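PDB 3RNS: cupin 2 conserved barrel domain protein from Leptotrichia buccalis, which is of unknown function but carries a cupin domain and folds as two similar beta barrels, a bicupin-like arrangement. Local coordinates for residues I13-L18 with G198-L203; V27-L32 with I39-L44; D47-A52 with S94-D99; Y62-N67 with K102-G107. All coordinates share one frame; numbering follows the deposited sequence. Where two conformers were deposited one is given.

Contact 1 (I13-L18 with G198-L203)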
loop_
_atom_site.group_PDB
_atom_site.type_symbol
_atom_site.label_atom_id
_atom_site.label_comp_id
_atom_site.label_asym_id
_atom_site.label_seq_id
_atom_site.Cartn_x
_atom_site.Cartn_y
_atom_site.Cartn_z
ATOM N N ILE A 13 11.786 -1.437 3.769
ATOM C CA ILE A 13 11.807 -2.614 2.931
ATOM C C ILE A 13 11.383 -2.221 1.535
ATOM O O ILE A 13 10.369 -1.531 1.362
ATOM C CB ILE A 13 10.786 -3.708 3.436
ATOM C CG1 ILE A 13 11.111 -4.102 4.885
ATOM C CG2 ILE A 13 10.838 -4.975 2.494
ATOM C CD1 ILE A 13 9.915 -4.635 5.698
ATOM N N ASN A 14 12.149 -2.657 0.549
ATOM C CA ASN A 14 11.800 -2.444 -0.830
ATOM C C ASN A 14 10.992 -3.639 -1.396
ATOM O O ASN A 14 11.571 -4.663 -1.705
ATOM C CB ASN A 14 13.072 -2.200 -1.621
ATOM C CG ASN A 14 12.846 -2.019 -3.095
ATOM O OD1 ASN A 14 11.734 -1.991 -3.597
ATOM N ND2 ASN A 14 13.962 -1.973 -3.833
ATOM N N PHE A 15 9.673 -3.476 -1.562
ATOM C CA PHE A 15 8.815 -4.609 -2.019
ATOM C C PHE A 15 9.183 -5.057 -3.404
ATOM O O PHE A 15 9.085 -6.236 -3.709
ATOM C CB PHE A 15 7.314 -4.254 -1.949
ATOM C CG PHE A 15 6.793 -4.142 -0.544
ATOM C CD1 PHE A 15 7.514 -4.642 0.524
ATOM C CD2 PHE A 15 5.576 -3.547 -0.286
ATOM C CE1 PHE A 15 7.000 -4.602 1.816
ATOM C CE2 PHE A 15 5.072 -3.497 0.987
ATOM C CZ PHE A 15 5.773 -4.011 2.042
ATOM N N ASN A 16 9.657 -4.124 -4.232
ATOM C CA ASN A 16 10.131 -4.516 -5.530
ATOM C C ASN A 16 11.270 -5.592 -5.488
ATOM O O ASN A 16 11.356 -6.486 -6.333
ATOM C CB ASN A 16 10.538 -3.274 -6.363
ATOM C CG ASN A 16 9.935 -3.331 -7.744
ATOM O OD1 ASN A 16 9.938 -4.403 -8.423
ATOM N ND2 ASN A 16 9.270 -2.224 -8.123
ATOM N N ARG A 17 12.096 -5.536 -4.460
ATOM C CA ARG A 17 13.146 -6.502 -4.280
ATOM C C ARG A 17 12.609 -7.686 -3.483
ATOM O O ARG A 17 13.095 -8.790 -3.635
ATOM C CB ARG A 17 14.321 -5.847 -3.499
ATOM C CG ARG A 17 15.419 -6.746 -3.150
ATOM C CD ARG A 17 16.099 -7.223 -4.480
ATOM N NE ARG A 17 17.164 -8.178 -4.225
ATOM C CZ ARG A 17 17.006 -9.473 -4.037
ATOM N NH1 ARG A 17 15.809 -10.055 -4.076
ATOM N NH2 ARG A 17 18.067 -10.205 -3.820
ATOM N N LEU A 18 11.668 -7.443 -2.575
ATOM C CA LEU A 18 11.196 -8.520 -1.663
ATOM C C LEU A 18 10.477 -9.588 -2.425
ATOM O O LEU A 18 10.618 -10.745 -2.123
ATOM C CB LEU A 18 10.271 -7.998 -0.584
ATOM C CG LEU A 18 9.863 -8.996 0.518
ATOM C CD1 LEU A 18 11.041 -9.578 1.360
ATOM C CD2 LEU A 18 8.927 -8.287 1.402
ATOM N N GLY A 198 9.405 4.243 -3.073
ATOM C CA GLY A 198 9.379 2.830 -3.444
ATOM C C GLY A 198 9.580 1.905 -2.256
ATOM O O GLY A 198 9.426 0.711 -2.381
ATOM N N GLU A 199 9.885 2.436 -1.082
ATOM C CA GLU A 199 10.063 1.580 0.108
ATOM C C GLU A 199 8.871 1.699 1.020
ATOM O O GLU A 199 8.078 2.678 0.950
ATOM C CB GLU A 199 11.324 1.962 0.850
ATOM C CG GLU A 199 12.649 1.833 -0.005
ATOM C CD GLU A 199 13.905 2.306 0.780
ATOM O OE1 GLU A 199 13.779 3.150 1.739
ATOM O OE2 GLU A 199 15.029 1.881 0.438
ATOM N N SER A 200 8.746 0.706 1.881
ATOM C CA SER A 200 7.677 0.625 2.849
ATOM C C SER A 200 8.209 0.260 4.211
ATOM O O SER A 200 9.329 -0.219 4.367
ATOM C CB SER A 200 6.677 -0.440 2.400
ATOM O OG SER A 200 6.238 -0.259 1.046
ATOM N N ALA A 201 7.389 0.444 5.222
ATOM C CA ALA A 201 7.721 0.012 6.581
ATOM C C ALA A 201 6.460 -0.254 7.382
ATOM O O ALA A 201 5.393 0.355 7.154
ATOM C CB ALA A 201 8.620 1.115 7.320
ATOM N N VAL A 202 6.595 -1.091 8.393
ATOM C CA VAL A 202 5.507 -1.332 9.322
ATOM C C VAL A 202 5.741 -0.567 10.623
ATOM O O VAL A 202 6.816 -0.650 11.217
ATOM C CB VAL A 202 5.311 -2.850 9.616
ATOM C CG1 VAL A 202 4.216 -3.071 10.697
ATOM C CG2 VAL A 202 4.929 -3.558 8.337
ATOM N N LEU A 203 4.726 0.177 11.059
ATOM C CA LEU A 203 4.737 0.868 12.327
ATOM C C LEU A 203 3.799 0.051 13.175
ATOM O O LEU A 203 2.584 0.082 12.941
ATOM C CB LEU A 203 4.244 2.327 12.190
ATOM C CG LEU A 203 4.728 3.136 10.976
ATOM C CD1 LEU A 203 4.051 4.542 10.922
ATOM C CD2 LEU A 203 6.228 3.238 11.044
HETATM O O HOH W 1 7.895 -0.932 -1.101
#
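I13 pairs with S200 as an edge strand: residues 13-14 lie antiparallel along strand 199-203 and extend a sheet of the C-terminal cupin barrel. Two backbone bonds fix the register, I13 N to S200 O and S200 N to I13 O, both 2.8 Å. N14 then ends the strand and N-caps the one-turn helix 15-18. Its CG sits opposite the backbone N (chi1 178°), which turns OD1 toward N16 N in a weak capping bond of 3.0 Å, while N14 O accepts from both R17 N and L18 N.

The closest side-chain meeting is between F15 and S200. With chi1 at -70° the CG of F15 lies opposite the carbonyl carbon, and the ring reaches back toward the strand that residues 13-14 have just paired with. S200 presents its whole CH2-OH group to one face of that ring: CB stands 4.0 Å from the ring centroid, 26° off the normal, a CH-pi contact, and OG approaches CE2 of F15 to 3.4 Å near the rim. Trimming F15 to an alanine would probably strip this cover from S200 and open a gap against I31 and L41, which also touch the ring.

The polar end of S200 is held from outside by T178, whose OG1 is hydrogen-bonded to S200 OG. G198, at positive phi, makes the turn into the strand. One water ties the two segments together where the helix begins: it accepts from F15 N at 3.1 Å, donates to G198 O at 2.6 Å and is hydrogen-bonded to S200 OG at 2.8 Å.

Contact 2 (V27-L32 with I39-L44). With ACT (acetate ion), chain B.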
loop_
_atom_site.group_PDB
_atom_site.type_symbol
_atom_site.label_atom_id
_atom_site.label_comp_id
_atom_site.label_asym_id
_atom_site.label_seq_id
_atom_site.Cartn_x
_atom_site.Cartn_y
_atom_site.Cartn_z
ATOM N N VAL A 27 3.611 -15.310 -7.715
ATOM C CA VAL A 27 4.141 -15.432 -6.375
ATOM C C VAL A 27 3.341 -14.515 -5.480
ATOM O O VAL A 27 3.005 -13.378 -5.866
ATOM C CB VAL A 27 5.656 -15.097 -6.332
ATOM C CG1 VAL A 27 6.201 -15.160 -4.854
ATOM C CG2 VAL A 27 6.443 -16.048 -7.277
ATOM N N SER A 28 3.020 -15.009 -4.289
ATOM C CA SER A 28 2.317 -14.203 -3.306
ATOM C C SER A 28 2.848 -14.389 -1.903
ATOM O O SER A 28 3.440 -15.413 -1.535
ATOM C CB SER A 28 0.800 -14.460 -3.396
ATOM O OG SER A 28 0.391 -15.669 -2.775
HETATM N N MSE A 29 2.560 -13.400 -1.080
HETATM C CA MSE A 29 3.050 -13.350 0.290
HETATM C C MSE A 29 2.082 -12.517 1.129
HETATM O O MSE A 29 1.757 -11.351 0.766
HETATM C CB MSE A 29 4.366 -12.571 0.170
HETATM C CG MSE A 29 5.187 -12.387 1.363
HETATM SE SE MSE A 29 6.752 -11.369 0.657
HETATM C CE MSE A 29 7.487 -11.729 2.253
ATOM N N ARG A 30 1.640 -13.066 2.234
ATOM C CA ARG A 30 0.857 -12.290 3.153
ATOM C C ARG A 30 1.831 -11.477 4.015
ATOM O O ARG A 30 2.823 -12.003 4.527
ATOM C CB ARG A 30 -0.022 -13.175 4.007
ATOM C CG ARG A 30 -0.917 -12.347 4.906
ATOM C CD ARG A 30 -2.266 -12.926 5.066
ATOM N NE ARG A 30 -3.056 -13.004 3.832
ATOM C CZ ARG A 30 -4.353 -13.332 3.816
ATOM N NH1 ARG A 30 -4.989 -13.544 4.938
ATOM N NH2 ARG A 30 -5.033 -13.414 2.681
ATOM N N ILE A 31 1.592 -10.199 4.157
ATOM C CA ILE A 31 2.506 -9.461 5.015
ATOM C C ILE A 31 1.871 -9.001 6.375
ATOM O O ILE A 31 2.577 -8.931 7.349
ATOM C CB ILE A 31 3.211 -8.320 4.295
ATOM C CG1 ILE A 31 2.245 -7.342 3.759
ATOM C CG2 ILE A 31 4.118 -8.790 3.076
ATOM C CD1 ILE A 31 3.008 -6.067 3.280
ATOM N N LEU A 32 0.573 -8.659 6.395
ATOM C CA LEU A 32 -0.158 -8.364 7.633
ATOM C C LEU A 32 -1.449 -9.143 7.582
ATOM O O LEU A 32 -2.089 -9.190 6.547
ATOM C CB LEU A 32 -0.494 -6.858 7.750
ATOM C CG LEU A 32 0.560 -5.876 8.279
ATOM C CD1 LEU A 32 1.759 -5.787 7.357
ATOM C CD2 LEU A 32 -0.092 -4.478 8.495
ATOM N N ILE A 39 -3.129 -7.611 4.385
ATOM C CA ILE A 39 -2.371 -7.007 3.320
ATOM C C ILE A 39 -1.483 -8.115 2.752
ATOM O O ILE A 39 -0.794 -8.786 3.534
ATOM C CB ILE A 39 -1.411 -5.885 3.794
ATOM C CG1 ILE A 39 -2.134 -4.725 4.504
ATOM C CG2 ILE A 39 -0.684 -5.294 2.597
ATOM C CD1 ILE A 39 -1.139 -3.582 5.048
ATOM N N SER A 40 -1.527 -8.296 1.430
ATOM C CA SER A 40 -0.684 -9.255 0.741
ATOM C C SER A 40 0.017 -8.578 -0.406
ATOM O O SER A 40 -0.474 -7.551 -0.891
ATOM C CB SER A 40 -1.524 -10.427 0.211
ATOM O OG SER A 40 -1.900 -11.226 1.300
ATOM N N LEU A 41 1.147 -9.163 -0.823
ATOM C CA LEU A 41 1.846 -8.815 -2.040
ATOM C C LEU A 41 1.751 -9.924 -3.104
ATOM O O LEU A 41 1.752 -11.120 -2.789
ATOM C CB LEU A 41 3.319 -8.534 -1.735
ATOM C CG LEU A 41 3.672 -7.557 -0.631
ATOM C CD1 LEU A 41 5.137 -7.597 -0.584
ATOM C CD2 LEU A 41 3.169 -6.098 -0.985
ATOM N N PHE A 42 1.641 -9.498 -4.361
ATOM C CA PHE A 42 1.637 -10.356 -5.536
ATOM C C PHE A 42 2.663 -9.923 -6.545
ATOM O O PHE A 42 2.839 -8.708 -6.767
ATOM C CB PHE A 42 0.272 -10.291 -6.217
ATOM C CG PHE A 42 -0.802 -11.054 -5.497
ATOM C CD1 PHE A 42 -1.471 -10.497 -4.437
ATOM C CD2 PHE A 42 -1.105 -12.346 -5.868
ATOM C CE1 PHE A 42 -2.446 -11.221 -3.774
ATOM C CE2 PHE A 42 -2.102 -13.077 -5.212
ATOM C CZ PHE A 42 -2.764 -12.501 -4.172
ATOM N N SER A 43 3.354 -10.886 -7.157
ATOM C CA SER A 43 4.131 -10.636 -8.379
ATOM C C SER A 43 3.695 -11.620 -9.435
ATOM O O SER A 43 3.742 -12.836 -9.209
ATOM C CB SER A 43 5.630 -10.777 -8.101
ATOM O OG SER A 43 6.407 -10.606 -9.266
ATOM N N LEU A 44 3.199 -11.106 -10.559
ATOM C CA LEU A 44 2.715 -11.916 -11.658
ATOM C C LEU A 44 3.657 -11.794 -12.840
ATOM O O LEU A 44 3.959 -10.693 -13.268
ATOM C CB LEU A 44 1.347 -11.422 -12.130
ATOM C CG LEU A 44 0.107 -11.668 -11.309
ATOM C CD1 LEU A 44 0.186 -10.867 -10.013
ATOM C CD2 LEU A 44 -1.138 -11.270 -12.147
HETATM C C ACT B . -3.051 -14.276 -0.102
HETATM O O ACT B . -3.272 -15.486 -0.417
HETATM O OXT ACT B . -1.933 -14.050 0.400
HETATM C CH3 ACT B . -4.064 -13.196 -0.329
#
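Both I31 and L32 are bonded to the single carbonyl of I39, a classic beta bulge that shifts the register by one residue in an otherwise regular antiparallel pair. I39 O accepts from I31 N at 2.8 Å and from L32 N at 3.2 Å, the latter in the carbonyl plane on a lone pair; I39 N returns a bond to L32 O. Beyond the bulge the register is plain, with M29-L41 and V27-S43 as hydrogen-bonded pairs.

The bulge swings I31 out of strict alternation. Its CG1 stands between the backbone N and the carbonyl carbon (chi1 60°), which lays CG1 3.8 Å from I39 CG2, while the CG2 branch meets L41 CG at 3.9 Å, the two side chains crossing at about a right angle. Cutting I31 back to a glycine would probably leave I39 and L41 without their neighbour and open a gap beside F15, which also packs on it.

Across the other face, S28 CB lies over the ring of F42, 4.0 Å from the centroid and 24° off the normal. Next along, S40 OG donates to the OXT atom of a bound acetate at 3.0 Å, probably picked up from the crystallisation liquor. A weak bond from R30 NE to S40 OG belongs to one of two deposited conformers and is doubtful; in that conformer R30 NH1 is hydrogen-bonded to N33 OD1, farther along strand 26-33.

Strands 26-33 and 37-44 thus form a beta hairpin at the edge of the larger sheet in the N-terminal cupin-like barrel.

Contact 3 (D47-A52 with S94-D99)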
loop_
_atom_site.group_PDB
_atom_site.type_symbol
_atom_site.label_atom_id
_atom_site.label_comp_id
_atom_site.label_asym_id
_atom_site.label_seq_id
_atom_site.Cartn_x
_atom_site.Cartn_y
_atom_site.Cartn_z
ATOM N N ASP A 47 1.908 -12.251 -18.757
ATOM C CA ASP A 47 0.837 -13.078 -19.285
ATOM C C ASP A 47 0.193 -14.006 -18.283
ATOM O O ASP A 47 -0.719 -14.716 -18.644
ATOM C CB ASP A 47 1.226 -13.815 -20.600
ATOM C CG ASP A 47 1.352 -12.838 -21.816
ATOM O OD1 ASP A 47 0.713 -11.746 -21.836
ATOM O OD2 ASP A 47 2.113 -13.143 -22.741
ATOM N N GLU A 48 0.603 -13.999 -17.016
ATOM C CA GLU A 48 -0.114 -14.794 -16.014
ATOM C C GLU A 48 -1.321 -14.031 -15.531
ATOM O O GLU A 48 -1.449 -12.829 -15.758
ATOM C CB GLU A 48 0.812 -15.127 -14.830
ATOM C CG GLU A 48 1.993 -16.039 -15.266
ATOM C CD GLU A 48 1.508 -17.399 -15.793
ATOM O OE1 GLU A 48 0.829 -18.120 -15.034
ATOM O OE2 GLU A 48 1.777 -17.755 -16.956
ATOM N N GLU A 49 -2.207 -14.728 -14.837
ATOM C CA GLU A 49 -3.335 -14.065 -14.209
ATOM C C GLU A 49 -3.747 -14.613 -12.850
ATOM O O GLU A 49 -3.483 -15.761 -12.520
ATOM C CB GLU A 49 -4.531 -14.090 -15.146
ATOM C CG GLU A 49 -4.984 -15.447 -15.558
ATOM C CD GLU A 49 -6.112 -15.366 -16.591
ATOM O OE1 GLU A 49 -7.210 -15.874 -16.271
ATOM O OE2 GLU A 49 -5.909 -14.784 -17.699
ATOM N N ILE A 50 -4.392 -13.768 -12.067
ATOM C CA ILE A 50 -5.083 -14.220 -10.877
ATOM C C ILE A 50 -6.588 -13.997 -11.150
ATOM O O ILE A 50 -6.965 -13.008 -11.780
ATOM C CB ILE A 50 -4.533 -13.527 -9.568
ATOM C CG1 ILE A 50 -4.866 -12.047 -9.517
ATOM C CG2 ILE A 50 -2.998 -13.618 -9.491
ATOM C CD1 ILE A 50 -4.062 -11.222 -8.458
ATOM N N THR A 51 -7.427 -14.946 -10.738
ATOM C CA THR A 51 -8.885 -14.816 -10.870
ATOM C C THR A 51 -9.494 -14.850 -9.487
ATOM O O THR A 51 -9.065 -15.628 -8.650
ATOM C CB THR A 51 -9.522 -15.939 -11.702
ATOM O OG1 THR A 51 -9.126 -17.199 -11.173
ATOM C CG2 THR A 51 -9.114 -15.872 -13.150
ATOM N N ALA A 52 -10.467 -13.986 -9.236
ATOM C CA ALA A 52 -11.138 -13.953 -7.956
ATOM C C ALA A 52 -12.640 -14.033 -8.173
ATOM O O ALA A 52 -13.209 -13.300 -8.979
ATOM C CB ALA A 52 -10.786 -12.715 -7.220
ATOM N N SER A 94 -10.745 -10.789 -12.830
ATOM C CA SER A 94 -9.471 -11.387 -13.107
ATOM C C SER A 94 -8.486 -10.241 -13.242
ATOM O O SER A 94 -8.891 -9.111 -13.575
ATOM C CB SER A 94 -9.529 -12.240 -14.386
ATOM O OG SER A 94 -9.954 -11.458 -15.496
ATOM N N ILE A 95 -7.212 -10.537 -12.977
ATOM C CA ILE A 95 -6.086 -9.595 -13.196
ATOM C C ILE A 95 -5.014 -10.250 -14.076
ATOM O O ILE A 95 -4.476 -11.314 -13.706
ATOM C CB ILE A 95 -5.423 -9.181 -11.894
ATOM C CG1 ILE A 95 -6.471 -8.614 -10.912
ATOM C CG2 ILE A 95 -4.326 -8.139 -12.135
ATOM C CD1 ILE A 95 -5.864 -8.092 -9.584
ATOM N N GLU A 96 -4.733 -9.634 -15.228
ATOM C CA GLU A 96 -3.755 -10.135 -16.186
ATOM C C GLU A 96 -2.533 -9.237 -16.203
ATOM O O GLU A 96 -2.619 -8.015 -16.266
ATOM C CB GLU A 96 -4.346 -10.225 -17.601
ATOM C CG GLU A 96 -5.522 -11.164 -17.728
ATOM C CD GLU A 96 -6.008 -11.386 -19.205
ATOM O OE1 GLU A 96 -6.934 -12.204 -19.422
ATOM O OE2 GLU A 96 -5.466 -10.749 -20.133
ATOM N N ALA A 97 -1.378 -9.857 -16.141
ATOM C CA ALA A 97 -0.118 -9.142 -16.248
ATOM C C ALA A 97 0.315 -9.004 -17.725
ATOM O O ALA A 97 0.466 -10.004 -18.410
ATOM C CB ALA A 97 0.960 -9.899 -15.443
ATOM N N ARG A 98 0.563 -7.770 -18.182
ATOM C CA ARG A 98 1.085 -7.500 -19.528
ATOM C C ARG A 98 2.603 -7.547 -19.553
ATOM O O ARG A 98 3.200 -7.731 -20.581
ATOM C CB ARG A 98 0.617 -6.122 -20.014
ATOM C CG ARG A 98 -0.881 -6.077 -20.211
ATOM C CD ARG A 98 -1.309 -6.827 -21.483
ATOM N NE ARG A 98 -2.399 -7.756 -21.184
ATOM C CZ ARG A 98 -2.291 -9.067 -21.068
ATOM N NH1 ARG A 98 -1.143 -9.693 -21.270
ATOM N NH2 ARG A 98 -3.368 -9.763 -20.763
ATOM N N ASP A 99 3.207 -7.360 -18.392
ATOM C CA ASP A 99 4.638 -7.516 -18.158
ATOM C C ASP A 99 4.743 -8.013 -16.682
ATOM O O ASP A 99 3.803 -8.663 -16.190
ATOM C CB ASP A 99 5.325 -6.172 -18.370
ATOM C CG ASP A 99 4.702 -5.076 -17.544
ATOM O OD1 ASP A 99 4.097 -5.400 -16.474
ATOM O OD2 ASP A 99 4.808 -3.894 -17.962
#
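S94, one residue into strand 93-97, faces T51 in a non-hydrogen-bonded antiparallel pair in which S94 CB and the methyl CG2 of T51 meet at 3.9 Å. I95 follows as the hydrogen-bonded partner of I50: I95 N gives to I50 O at 2.8 Å, and I50 N gives to I95 O. Their side chains run side by side in the same direction, and the two CD1 atoms of I50 and I95 lie 3.8 Å apart. I50 also packs on F42 and L44, and I95 on L101 and L103, so this pair points into the layer between two sheets.

E96 turns to the other face with T51 and S94, beside E49. The two extended chains lie alongside, with their carboxylate planes 29° apart and E49 OE2 only 3.3 Å from E96 OE1, a like-charge approach that probably carries an electrostatic cost. These strands, 49-52 and 93-97, belong to the smaller four-stranded sheet of the N-terminal cupin-like barrel, with 49-52 at its edge. A97 closes the ladder: its N bonds to E48 O at 3.0 Å and 177°, and its O receives D47 N at 2.7 Å.

R98 bends at chi2 and chi3, bringing its guanidinium back over the strand. NH1 meets D47 OD1 at 2.8 Å, in plane at the guanidinium edge, a salt bridge whose hydrogen bond is bent and weak. NH2 faces E96 OE2, a salt bridge modelled so short that its exact length is doubtful.

Contact 4 (Y62-N67 with K102-G107)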
loop_
_atom_site.group_PDB
_atom_site.type_symbol
_atom_site.label_atom_id
_atom_site.label_comp_id
_atom_site.label_asym_id
_atom_site.label_seq_id
_atom_site.Cartn_x
_atom_site.Cartn_y
_atom_site.Cartn_z
ATOM N N TYR A 62 -2.761 -1.608 -4.926
ATOM C CA TYR A 62 -1.784 -0.571 -5.301
ATOM C C TYR A 62 -0.704 -1.235 -6.139
ATOM O O TYR A 62 -0.091 -2.236 -5.711
ATOM C CB TYR A 62 -1.195 0.110 -4.050
ATOM C CG TYR A 62 -0.103 1.096 -4.417
ATOM C CD1 TYR A 62 -0.420 2.284 -5.088
ATOM C CD2 TYR A 62 1.230 0.812 -4.208
ATOM C CE1 TYR A 62 0.535 3.160 -5.490
ATOM C CE2 TYR A 62 2.228 1.736 -4.608
ATOM C CZ TYR A 62 1.855 2.889 -5.258
ATOM O OH TYR A 62 2.756 3.814 -5.672
ATOM N N CYS A 63 -0.476 -0.722 -7.347
ATOM C CA CYS A 63 0.498 -1.310 -8.267
ATOM C C CYS A 63 1.843 -0.622 -8.101
ATOM O O CYS A 63 1.952 0.621 -8.239
ATOM C CB CYS A 63 -0.001 -1.180 -9.707
ATOM S SG CYS A 63 1.154 -1.717 -10.916
ATOM N N PHE A 64 2.867 -1.406 -7.790
ATOM C CA PHE A 64 4.203 -0.880 -7.633
ATOM C C PHE A 64 5.214 -1.372 -8.686
ATOM O O PHE A 64 6.413 -1.130 -8.552
ATOM C CB PHE A 64 4.674 -1.096 -6.164
ATOM C CG PHE A 64 4.829 -2.542 -5.722
ATOM C CD1 PHE A 64 3.759 -3.252 -5.136
ATOM C CD2 PHE A 64 6.081 -3.161 -5.788
ATOM C CE1 PHE A 64 3.940 -4.519 -4.723
ATOM C CE2 PHE A 64 6.259 -4.438 -5.331
ATOM C CZ PHE A 64 5.196 -5.131 -4.817
ATOM N N ASN A 65 4.739 -2.017 -9.743
ATOM C CA ASN A 65 5.609 -2.421 -10.857
ATOM C C ASN A 65 4.745 -2.904 -11.976
ATOM O O ASN A 65 3.789 -3.688 -11.766
ATOM C CB ASN A 65 6.570 -3.589 -10.508
ATOM C CG ASN A 65 7.807 -3.648 -11.441
ATOM O OD1 ASN A 65 8.709 -2.830 -11.335
ATOM N ND2 ASN A 65 7.866 -4.659 -12.309
ATOM N N GLY A 66 5.141 -2.501 -13.176
ATOM C CA GLY A 66 4.587 -3.071 -14.379
ATOM C C GLY A 66 3.239 -2.547 -14.771
ATOM O O GLY A 66 2.814 -1.462 -14.354
ATOM N N ASN A 67 2.564 -3.345 -15.594
ATOM C CA ASN A 67 1.334 -2.961 -16.260
ATOM C C ASN A 67 0.454 -4.150 -16.327
ATOM O O ASN A 67 0.953 -5.201 -16.615
ATOM C CB ASN A 67 1.614 -2.586 -17.738
ATOM C CG ASN A 67 2.359 -1.302 -17.867
ATOM O OD1 ASN A 67 1.783 -0.220 -17.703
ATOM N ND2 ASN A 67 3.656 -1.400 -18.131
ATOM N N LYS A 102 3.317 -6.126 -10.273
ATOM C CA LYS A 102 3.416 -6.336 -8.843
ATOM C C LYS A 102 2.374 -5.487 -8.143
ATOM O O LYS A 102 2.162 -4.306 -8.483
ATOM C CB LYS A 102 4.823 -6.021 -8.329
ATOM C CG LYS A 102 5.898 -6.954 -8.956
ATOM C CD LYS A 102 7.242 -6.709 -8.375
ATOM C CE LYS A 102 8.324 -7.571 -9.059
ATOM N NZ LYS A 102 9.637 -7.261 -8.416
ATOM N N LEU A 103 1.736 -6.063 -7.140
ATOM C CA LEU A 103 0.562 -5.436 -6.528
ATOM C C LEU A 103 0.619 -5.614 -5.048
ATOM O O LEU A 103 1.019 -6.710 -4.561
ATOM C CB LEU A 103 -0.689 -6.120 -7.040
ATOM C CG LEU A 103 -1.060 -6.079 -8.526
ATOM C CD1 LEU A 103 -2.217 -6.991 -8.779
ATOM C CD2 LEU A 103 -1.359 -4.640 -8.989
ATOM N N ILE A 104 0.218 -4.579 -4.305
ATOM C CA ILE A 104 -0.187 -4.740 -2.926
ATOM C C ILE A 104 -1.701 -4.970 -2.954
ATOM O O ILE A 104 -2.429 -4.185 -3.559
ATOM C CB ILE A 104 0.086 -3.474 -2.042
ATOM C CG1 ILE A 104 1.532 -2.994 -2.152
ATOM C CG2 ILE A 104 -0.292 -3.786 -0.586
ATOM C CD1 ILE A 104 1.857 -1.744 -1.316
ATOM N N GLU A 105 -2.188 -6.027 -2.297
ATOM C CA GLU A 105 -3.593 -6.322 -2.215
ATOM C C GLU A 105 -4.023 -6.118 -0.758
ATOM O O GLU A 105 -3.466 -6.719 0.132
ATOM C CB GLU A 105 -3.902 -7.780 -2.635
ATOM C CG GLU A 105 -5.388 -8.154 -2.518
ATOM C CD GLU A 105 -5.671 -9.634 -2.821
ATOM O OE1 GLU A 105 -5.803 -10.429 -1.866
ATOM O OE2 GLU A 105 -5.779 -10.009 -4.013
ATOM N N ILE A 106 -5.038 -5.303 -0.539
ATOM C CA ILE A 106 -5.553 -5.013 0.788
ATOM C C ILE A 106 -6.975 -5.521 0.742
ATOM O O ILE A 106 -7.713 -5.162 -0.152
ATOM C CB ILE A 106 -5.531 -3.506 1.128
ATOM C CG1 ILE A 106 -4.143 -2.903 0.921
ATOM C CG2 ILE A 106 -5.922 -3.272 2.560
ATOM C CD1 ILE A 106 -3.907 -2.308 -0.463
ATOM N N GLY A 107 -7.326 -6.402 1.652
ATOM C CA GLY A 107 -8.637 -6.945 1.677
ATOM C C GLY A 107 -9.325 -6.871 3.007
ATOM O O GLY A 107 -8.663 -6.917 4.035
#
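Y62 and I104 form a hydrogen-bonded antiparallel pair between strands 59-65 and 101-108, neighbours within the larger sheet of the N-terminal cupin-like barrel. The backbone bonds are paired here, Y62 N to I104 O at 2.9 Å and I104 N to Y62 O at 2.7 Å. Toward the end of strand 59-65 the ladder becomes less regular: F64 N reaches K102 O at 3.1 Å from well above the carbonyl plane, and K102 N bonds to N65 O.

The aromatic contact centres on F64. Its CG lies between the backbone N and the carbonyl carbon (chi1 64°), which folds the ring back across the neighbouring strand. There K102 CB sits over one face, 3.8 Å from the ring centroid and 18° off the normal, a CH-pi contact.

Apolar contacts fill in on both sheet faces. I104 touches both aromatic residues: CG1 approaches F64 CD1 at 3.7 Å, and CD1 meets the ring edge of Y62 at CD2. On the reverse face C63 CB packs on L103 CD2 at 3.8 Å. The straight aliphatic stem of K102 passes N65, with CD 3.8 Å from N65 CB.

Polar groups at the ends of these two side chains find partners beyond the pair of strands. N65 ND2 donates to N100 O, and the extended chain of K102 carries NZ out to I19 O and N16 OD1, both hydrogen-bonded to it.

Contacts 2 and 4 lie in one sheet, 9 Å apart between centres, because strands 37-44 and 101-108 are neighbours joined by S40 O to E105 N and F42 N to L103 O. Contact 3 belongs to the smaller facing sheet, about 14 Å from contact 2 and 12 Å from contact 4; along the chain its segments alternate with those of contact 4, the interleaving expected of a cupin jelly roll. Contact 1, about 12 Å from contacts 2 and 4 and 23 Å from contact 3, joins residues 180 apart in sequence and encloses the others. The N-terminal segment 13-18 thereby stitches the two barrels together, F15 packing on L41, I31 and F64.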